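Local coordinates for protein methyltransferase (Thermus thermophilus, PDB 3TMA) that uses S-adenosyl-L-methionine to methylate N2 of the guanosine at position 6 of tRNA(Phe), at residues Ala218-Ala221 and Ala222-Gly226; Gly291-His294 and Leu295-Phe299. All coordinates share one frame; numbering follows the deposited sequence. Where two conformers were deposited one is given.

Contacts 1 and 2 are both local, each within a single helix of the Rossmann-fold methyltransferase domain. Their centres lie about 27 Å apart and their nearest atoms about 13 Å apart, and they do not touch. Helix 216-225, bearing contact 1, follows strand 207-209; helix 290-305, bearing contact 2, links strand 275-278 to strand 312-317. The S-adenosyl-L-methionine site, inferred by similarity, relates the two. The side chain of Leu-219 is about 4 Å from Gly-215 and that of Leu-295 about 5 Å from Ala-263, both probable S-adenosyl-L-methionine-binding residues. Glu-220 and Thr-224 of contact 1 meet helix 189-198; Phe-293 and Tyr-296 of contact 2 meet helix 320-326.

Contact 1. Residues Ala218-Ala221 and Ala222-Gly226; sequences ALEA and ASTLG
Thr-224 folds its hydroxyl back over the preceding helical turn and gives a 2.7 Å hydrogen bond from OG1 to the backbone O of Glu-220. This follows from its first torsion (chi1 -58°), which sets OG1 beside the threonine's own N and opposite its carbonyl carbon. Thr-224 N reaches the same Glu-220 O at 3.0 Å, but from the other face of the carbonyl plane, so two donors of one residue grip one oxygen from both sides. The Glu-220 and Thr-224 side chains slant across each other, leaving OE2 of Glu-220 3.9 Å from OG1 of Thr-224. Gln-193 NE2, on helix 189-198, is hydrogen-bonded to both of these oxygens and so bridges them. A bend at chi2 of Glu-220 (70°) turns the carboxylate, whose OE1 also forms salt bridges with Arg-71 and Arg-177; this charge pairing probably keeps the buried acid ionised. Next along the helix, Ala-221 O accepts from Leu-225 N at 2.8 Å and only weakly from Thr-224 N at 3.3 Å. Ala-221 CB and Leu-225 CD1 make a loose apolar contact at 4.5 Å, and Leu-196 of helix 189-198 packs on Ala-221 and Thr-224. The chain leaves helical geometry at Gly-226, whose positive phi (75°) suits glycine, while its N still bonds to Ala-222 O at 2.9 Å. This is the C-terminal end of helix 216-225, the crossover helix of the beta-alpha-beta unit 207-209, 216-225, 231-235 in a Rossmann-fold methyltransferase.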
ATOM      1  N   ALA A 218       8.667   7.650  -9.056  1.00 22.95           N
ATOM      2  CA  ALA A 218       8.715   9.055  -9.494  1.00 22.53           C
ATOM      3  C   ALA A 218       7.329   9.712  -9.546  1.00 23.14           C
ATOM      4  O   ALA A 218       7.179  10.878  -9.153  1.00 22.89           O
ATOM      5  CB  ALA A 218       9.428   9.200 -10.892  1.00 23.06           C
ATOM      6  N   LEU A 219       6.328   8.981 -10.050  1.00 22.31           N
ATOM      7  CA  LEU A 219       5.001   9.543 -10.204  1.00 24.28           C
ATOM      8  C   LEU A 219       4.404   9.732  -8.822  1.00 24.09           C
ATOM      9  O   LEU A 219       3.724  10.731  -8.590  1.00 24.90           O
ATOM     10  CB  LEU A 219       4.100   8.578 -11.039  1.00 26.26           C
ATOM     11  CG  LEU A 219       4.596   8.307 -12.482  1.00 31.95           C
ATOM     12  CD1 LEU A 219       3.887   7.082 -13.113  1.00 32.90           C
ATOM     13  CD2 LEU A 219       4.372   9.537 -13.351  1.00 33.26           C
ATOM     14  N   GLU A 220       4.549   8.725  -7.931  1.00 21.49           N
ATOM     15  CA  GLU A 220       4.052   8.872  -6.553  1.00 23.50           C
ATOM     16  C   GLU A 220       4.657  10.092  -5.840  1.00 24.03           C
ATOM     17  O   GLU A 220       3.933  10.901  -5.174  1.00 26.00           O
ATOM     18  CB  GLU A 220       4.255   7.593  -5.739  1.00 23.68           C
ATOM     19  CG  GLU A 220       3.598   7.649  -4.325  1.00 27.06           C
ATOM     20  CD  GLU A 220       2.028   7.614  -4.340  1.00 34.12           C
ATOM     21  OE1 GLU A 220       1.406   7.349  -5.391  1.00 34.07           O
ATOM     22  OE2 GLU A 220       1.422   7.873  -3.288  1.00 31.28           O
ATOM     23  N   ALA A 221       5.970  10.244  -5.986  1.00 21.76           N
ATOM     24  CA  ALA A 221       6.671  11.378  -5.405  1.00 22.18           C
ATOM     25  C   ALA A 221       6.144  12.724  -5.986  1.00 23.13           C
ATOM     26  O   ALA A 221       5.877  13.679  -5.244  1.00 23.96           O
ATOM     27  CB  ALA A 221       8.182  11.246  -5.690  1.00 22.34           C
ATOM     28  N   ALA A 222       6.080  12.824  -7.315  1.00 22.03           N
ATOM     29  CA  ALA A 222       5.629  14.083  -7.969  1.00 24.13           C
ATOM     30  C   ALA A 222       4.205  14.423  -7.573  1.00 26.09           C
ATOM     31  O   ALA A 222       3.911  15.568  -7.204  1.00 25.62           O
ATOM     32  CB  ALA A 222       5.744  13.998  -9.497  1.00 22.95           C
ATOM     33  N   SER A 223       3.342  13.407  -7.548  1.00 26.50           N
ATOM     34  CA  SER A 223       1.932  13.605  -7.242  0.50 27.15           C
ATOM     35  C   SER A 223       1.765  14.063  -5.788  1.00 29.77           C
ATOM     36  O   SER A 223       0.903  14.872  -5.486  1.00 30.69           O
ATOM     37  CB  SER A 223       1.162  12.305  -7.500  0.50 28.75           C
ATOM     38  OG  SER A 223      -0.121  12.319  -6.892  0.50 27.75           O
ATOM     39  N   THR A 224       2.616  13.557  -4.895  1.00 27.91           N
ATOM     40  CA  THR A 224       2.538  13.890  -3.459  1.00 28.98           C
ATOM     41  C   THR A 224       3.204  15.231  -3.105  1.00 30.39           C
ATOM     42  O   THR A 224       2.673  15.994  -2.304  1.00 31.48           O
ATOM     43  CB  THR A 224       3.251  12.800  -2.612  1.00 28.56           C
ATOM     44  OG1 THR A 224       2.627  11.535  -2.875  1.00 31.86           O
ATOM     45  CG2 THR A 224       3.142  13.145  -1.099  1.00 31.20           C
ATOM     46  N   LEU A 225       4.385  15.482  -3.651  1.00 26.51           N
ATOM     47  CA  LEU A 225       5.196  16.649  -3.256  1.00 28.50           C
ATOM     48  C   LEU A 225       4.840  17.924  -4.050  1.00 30.74           C
ATOM     49  O   LEU A 225       5.085  19.067  -3.582  1.00 31.35           O
ATOM     50  CB  LEU A 225       6.690  16.326  -3.456  1.00 25.89           C
ATOM     51  CG  LEU A 225       7.205  15.155  -2.619  1.00 27.70           C
ATOM     52  CD1 LEU A 225       8.687  14.806  -2.989  1.00 27.42           C
ATOM     53  CD2 LEU A 225       7.078  15.557  -1.124  1.00 32.67           C
ATOM     54  N   GLY A 226       4.278  17.727  -5.245  1.00 30.16           N
ATOM     55  CA  GLY A 226       3.887  18.859  -6.137  1.00 29.88           C
ATOM     56  C   GLY A 226       5.104  19.507  -6.804  1.00 29.42           C
ATOM     57  O   GLY A 226       6.237  19.091  -6.556  1.00 28.39           O
TER

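Contact 2. Residues Gly291-His294 and Leu295-Phe299; sequences GLFH and LYWDF
Phe-293 and Trp-297, one turn apart on a helix of the Rossmann-fold methyltransferase domain, run alongside each other in one direction. Phe-293 CZ comes within 3.7 Å of Trp-297 CE3, on the six-membered ring of the indole. The planes of these two rings are inclined at 50°, giving an oblique aromatic contact. Beneath them the helix keeps its regular bonding, with a 2.9 Å hydrogen bond from Trp-297 N to Phe-293 O. A second apolar group lies where Leu-292 meets the following turn. Leu-292 CD1 touches Leu-295 CD2 at 4.3 Å and Tyr-296 CE1 at 4.4 Å, while Leu-292 CG sits over one face of the phenol ring. The first torsion of Tyr-296 (chi1 -81°) places CG beside its own backbone N, which lets the ring run back along the helix beside Leu-292. His-294 and Asp-298 form the polar pair. The carboxylate stands over a face of the imidazole, displaced from the ring centre, with the two planes 79° apart. Coming from above the ring, Asp-298 OD2 is close to His-294 NE2 without the geometry of a hydrogen bond; the histidine was deposited in two conformers, so the detail is doubtful. Farther out, Leu-295 lies near Ala-263, a probable S-adenosyl-L-methionine-binding residue. Helix 320-326 packs against the aromatic side: Leu-322, Arg-325 and Ala-326 meet Phe-293, and Ala-326 also touches Tyr-296. The phenol is tied by its OH to Thr-317 OG1, on strand 312-317, which follows this helix in the chain. Arg-301 makes a cation-pi contact with the Trp-297 indole, and its NH1 is hydrogen-bonded to Trp-297 O.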
ATOM      1  N   GLY A 291      27.438 -10.237  -9.065  1.00 75.60           N
ATOM      2  CA  GLY A 291      27.004  -9.141  -9.928  1.00 70.77           C
ATOM      3  C   GLY A 291      26.076  -8.219  -9.158  1.00 64.37           C
ATOM      4  O   GLY A 291      26.163  -6.997  -9.272  1.00 61.21           O
ATOM      5  N   LEU A 292      25.185  -8.812  -8.370  1.00 60.39           N
ATOM      6  CA  LEU A 292      24.315  -8.037  -7.516  1.00 56.14           C
ATOM      7  C   LEU A 292      25.081  -7.247  -6.453  1.00 51.40           C
ATOM      8  O   LEU A 292      24.794  -6.078  -6.230  1.00 47.83           O
ATOM      9  CB  LEU A 292      23.250  -8.914  -6.873  1.00 57.01           C
ATOM     10  CG  LEU A 292      22.075  -8.161  -6.271  1.00 56.20           C
ATOM     11  CD1 LEU A 292      21.345  -7.283  -7.323  1.00 54.01           C
ATOM     12  CD2 LEU A 292      21.138  -9.179  -5.666  1.00 59.56           C
ATOM     13  N   PHE A 293      26.073  -7.865  -5.830  1.00 51.62           N
ATOM     14  CA  PHE A 293      26.871  -7.178  -4.825  1.00 49.39           C
ATOM     15  C   PHE A 293      27.575  -5.968  -5.425  1.00 47.49           C
ATOM     16  O   PHE A 293      27.689  -4.926  -4.769  1.00 43.91           O
ATOM     17  CB  PHE A 293      27.913  -8.118  -4.191  1.00 52.39           C
ATOM     18  CG  PHE A 293      28.841  -7.415  -3.215  1.00 52.55           C
ATOM     19  CD1 PHE A 293      28.375  -7.003  -1.962  1.00 52.20           C
ATOM     20  CD2 PHE A 293      30.154  -7.144  -3.550  1.00 56.01           C
ATOM     21  CE1 PHE A 293      29.211  -6.360  -1.057  1.00 50.90           C
ATOM     22  CE2 PHE A 293      31.007  -6.505  -2.644  1.00 55.60           C
ATOM     23  CZ  PHE A 293      30.528  -6.095  -1.407  1.00 52.77           C
ATOM     24  N   HIS A 294      28.055  -6.136  -6.659  1.00 49.19           N
ATOM     25  CA  HIS A 294      28.748  -5.058  -7.358  0.50 49.46           C
ATOM     26  C   HIS A 294      27.799  -3.935  -7.754  1.00 46.35           C
ATOM     27  O   HIS A 294      28.197  -2.769  -7.766  1.00 45.09           O
ATOM     28  CB  HIS A 294      29.519  -5.564  -8.588  0.50 53.39           C
ATOM     29  CG  HIS A 294      30.301  -4.491  -9.292  0.50 56.82           C
ATOM     30  ND1 HIS A 294      31.546  -4.075  -8.866  0.50 61.28           N
ATOM     31  CD2 HIS A 294      30.001  -3.732 -10.374  0.50 59.91           C
ATOM     32  CE1 HIS A 294      31.995  -3.134  -9.679  0.50 63.61           C
ATOM     33  NE2 HIS A 294      31.069  -2.896 -10.594  0.50 62.70           N
ATOM     34  N   LEU A 295      26.556  -4.259  -8.068  1.00 45.02           N
ATOM     35  CA  LEU A 295      25.578  -3.188  -8.336  1.00 41.90           C
ATOM     36  C   LEU A 295      25.288  -2.417  -7.062  1.00 38.88           C
ATOM     37  O   LEU A 295      25.253  -1.179  -7.087  1.00 35.79           O
ATOM     38  CB  LEU A 295      24.284  -3.730  -8.953  1.00 43.04           C
ATOM     39  CG  LEU A 295      23.010  -2.844  -9.003  1.00 45.40           C
ATOM     40  CD1 LEU A 295      23.195  -1.588  -9.829  1.00 44.66           C
ATOM     41  CD2 LEU A 295      21.912  -3.683  -9.594  1.00 50.83           C
ATOM     42  N   TYR A 296      25.092  -3.136  -5.945  1.00 36.84           N
ATOM     43  CA  TYR A 296      24.830  -2.457  -4.662  1.00 34.40           C
ATOM     44  C   TYR A 296      26.022  -1.569  -4.296  1.00 34.50           C
ATOM     45  O   TYR A 296      25.855  -0.451  -3.810  1.00 30.69           O
ATOM     46  CB  TYR A 296      24.659  -3.467  -3.531  1.00 35.25           C
ATOM     47  CG  TYR A 296      23.287  -4.105  -3.420  1.00 41.23           C
ATOM     48  CD1 TYR A 296      22.244  -3.729  -4.252  1.00 43.86           C
ATOM     49  CD2 TYR A 296      23.061  -5.131  -2.495  1.00 49.68           C
ATOM     50  CE1 TYR A 296      20.966  -4.292  -4.102  1.00 48.72           C
ATOM     51  CE2 TYR A 296      21.802  -5.720  -2.356  1.00 52.23           C
ATOM     52  CZ  TYR A 296      20.756  -5.286  -3.166  1.00 52.85           C
ATOM     53  OH  TYR A 296      19.514  -5.886  -3.043  1.00 55.11           O
ATOM     54  N   TRP A 297      27.213  -2.128  -4.432  1.00 34.16           N
ATOM     55  CA  TRP A 297      28.446  -1.415  -4.086  1.00 37.46           C
ATOM     56  C   TRP A 297      28.563  -0.049  -4.810  1.00 36.30           C
ATOM     57  O   TRP A 297      28.756   1.017  -4.178  1.00 34.73           O
ATOM     58  CB  TRP A 297      29.629  -2.304  -4.502  1.00 40.86           C
ATOM     59  CG  TRP A 297      30.921  -1.662  -4.235  1.00 47.70           C
ATOM     60  CD1 TRP A 297      31.609  -0.782  -5.043  1.00 48.15           C
ATOM     61  CD2 TRP A 297      31.678  -1.796  -3.052  1.00 50.24           C
ATOM     62  NE1 TRP A 297      32.739  -0.361  -4.415  1.00 48.59           N
ATOM     63  CE2 TRP A 297      32.822  -0.991  -3.199  1.00 54.85           C
ATOM     64  CE3 TRP A 297      31.521  -2.552  -1.888  1.00 54.99           C
ATOM     65  CZ2 TRP A 297      33.799  -0.916  -2.225  1.00 59.30           C
ATOM     66  CZ3 TRP A 297      32.497  -2.483  -0.926  1.00 58.55           C
ATOM     67  CH2 TRP A 297      33.611  -1.661  -1.092  1.00 60.79           C
ATOM     68  N   ASP A 298      28.435  -0.090  -6.137  1.00 36.49           N
ATOM     69  CA  ASP A 298      28.519   1.111  -6.961  1.00 38.48           C
ATOM     70  C   ASP A 298      27.324   2.056  -6.752  1.00 35.79           C
ATOM     71  O   ASP A 298      27.488   3.278  -6.728  1.00 34.72           O
ATOM     72  CB  ASP A 298      28.565   0.737  -8.443  1.00 40.76           C
ATOM     73  CG  ASP A 298      29.857   0.014  -8.848  1.00 50.07           C
ATOM     74  OD1 ASP A 298      30.850  -0.006  -8.073  1.00 50.02           O
ATOM     75  OD2 ASP A 298      29.860  -0.537  -9.979  1.00 59.44           O
ATOM     76  N   PHE A 299      26.123   1.494  -6.654  1.00 32.25           N
ATOM     77  CA  PHE A 299      24.968   2.324  -6.445  1.00 30.61           C
ATOM     78  C   PHE A 299      25.063   3.066  -5.106  1.00 28.97           C
ATOM     79  O   PHE A 299      24.768   4.253  -5.035  1.00 27.06           O
ATOM     80  CB  PHE A 299      23.652   1.522  -6.504  1.00 31.70           C
ATOM     81  CG  PHE A 299      22.496   2.232  -5.824  1.00 27.40           C
ATOM     82  CD1 PHE A 299      21.947   3.366  -6.391  1.00 28.30           C
ATOM     83  CD2 PHE A 299      21.985   1.759  -4.630  1.00 32.45           C
ATOM     84  CE1 PHE A 299      20.921   4.054  -5.771  1.00 29.17           C
ATOM     85  CE2 PHE A 299      20.957   2.422  -3.984  1.00 31.96           C
ATOM     86  CZ  PHE A 299      20.445   3.599  -4.533  1.00 31.51           C
TER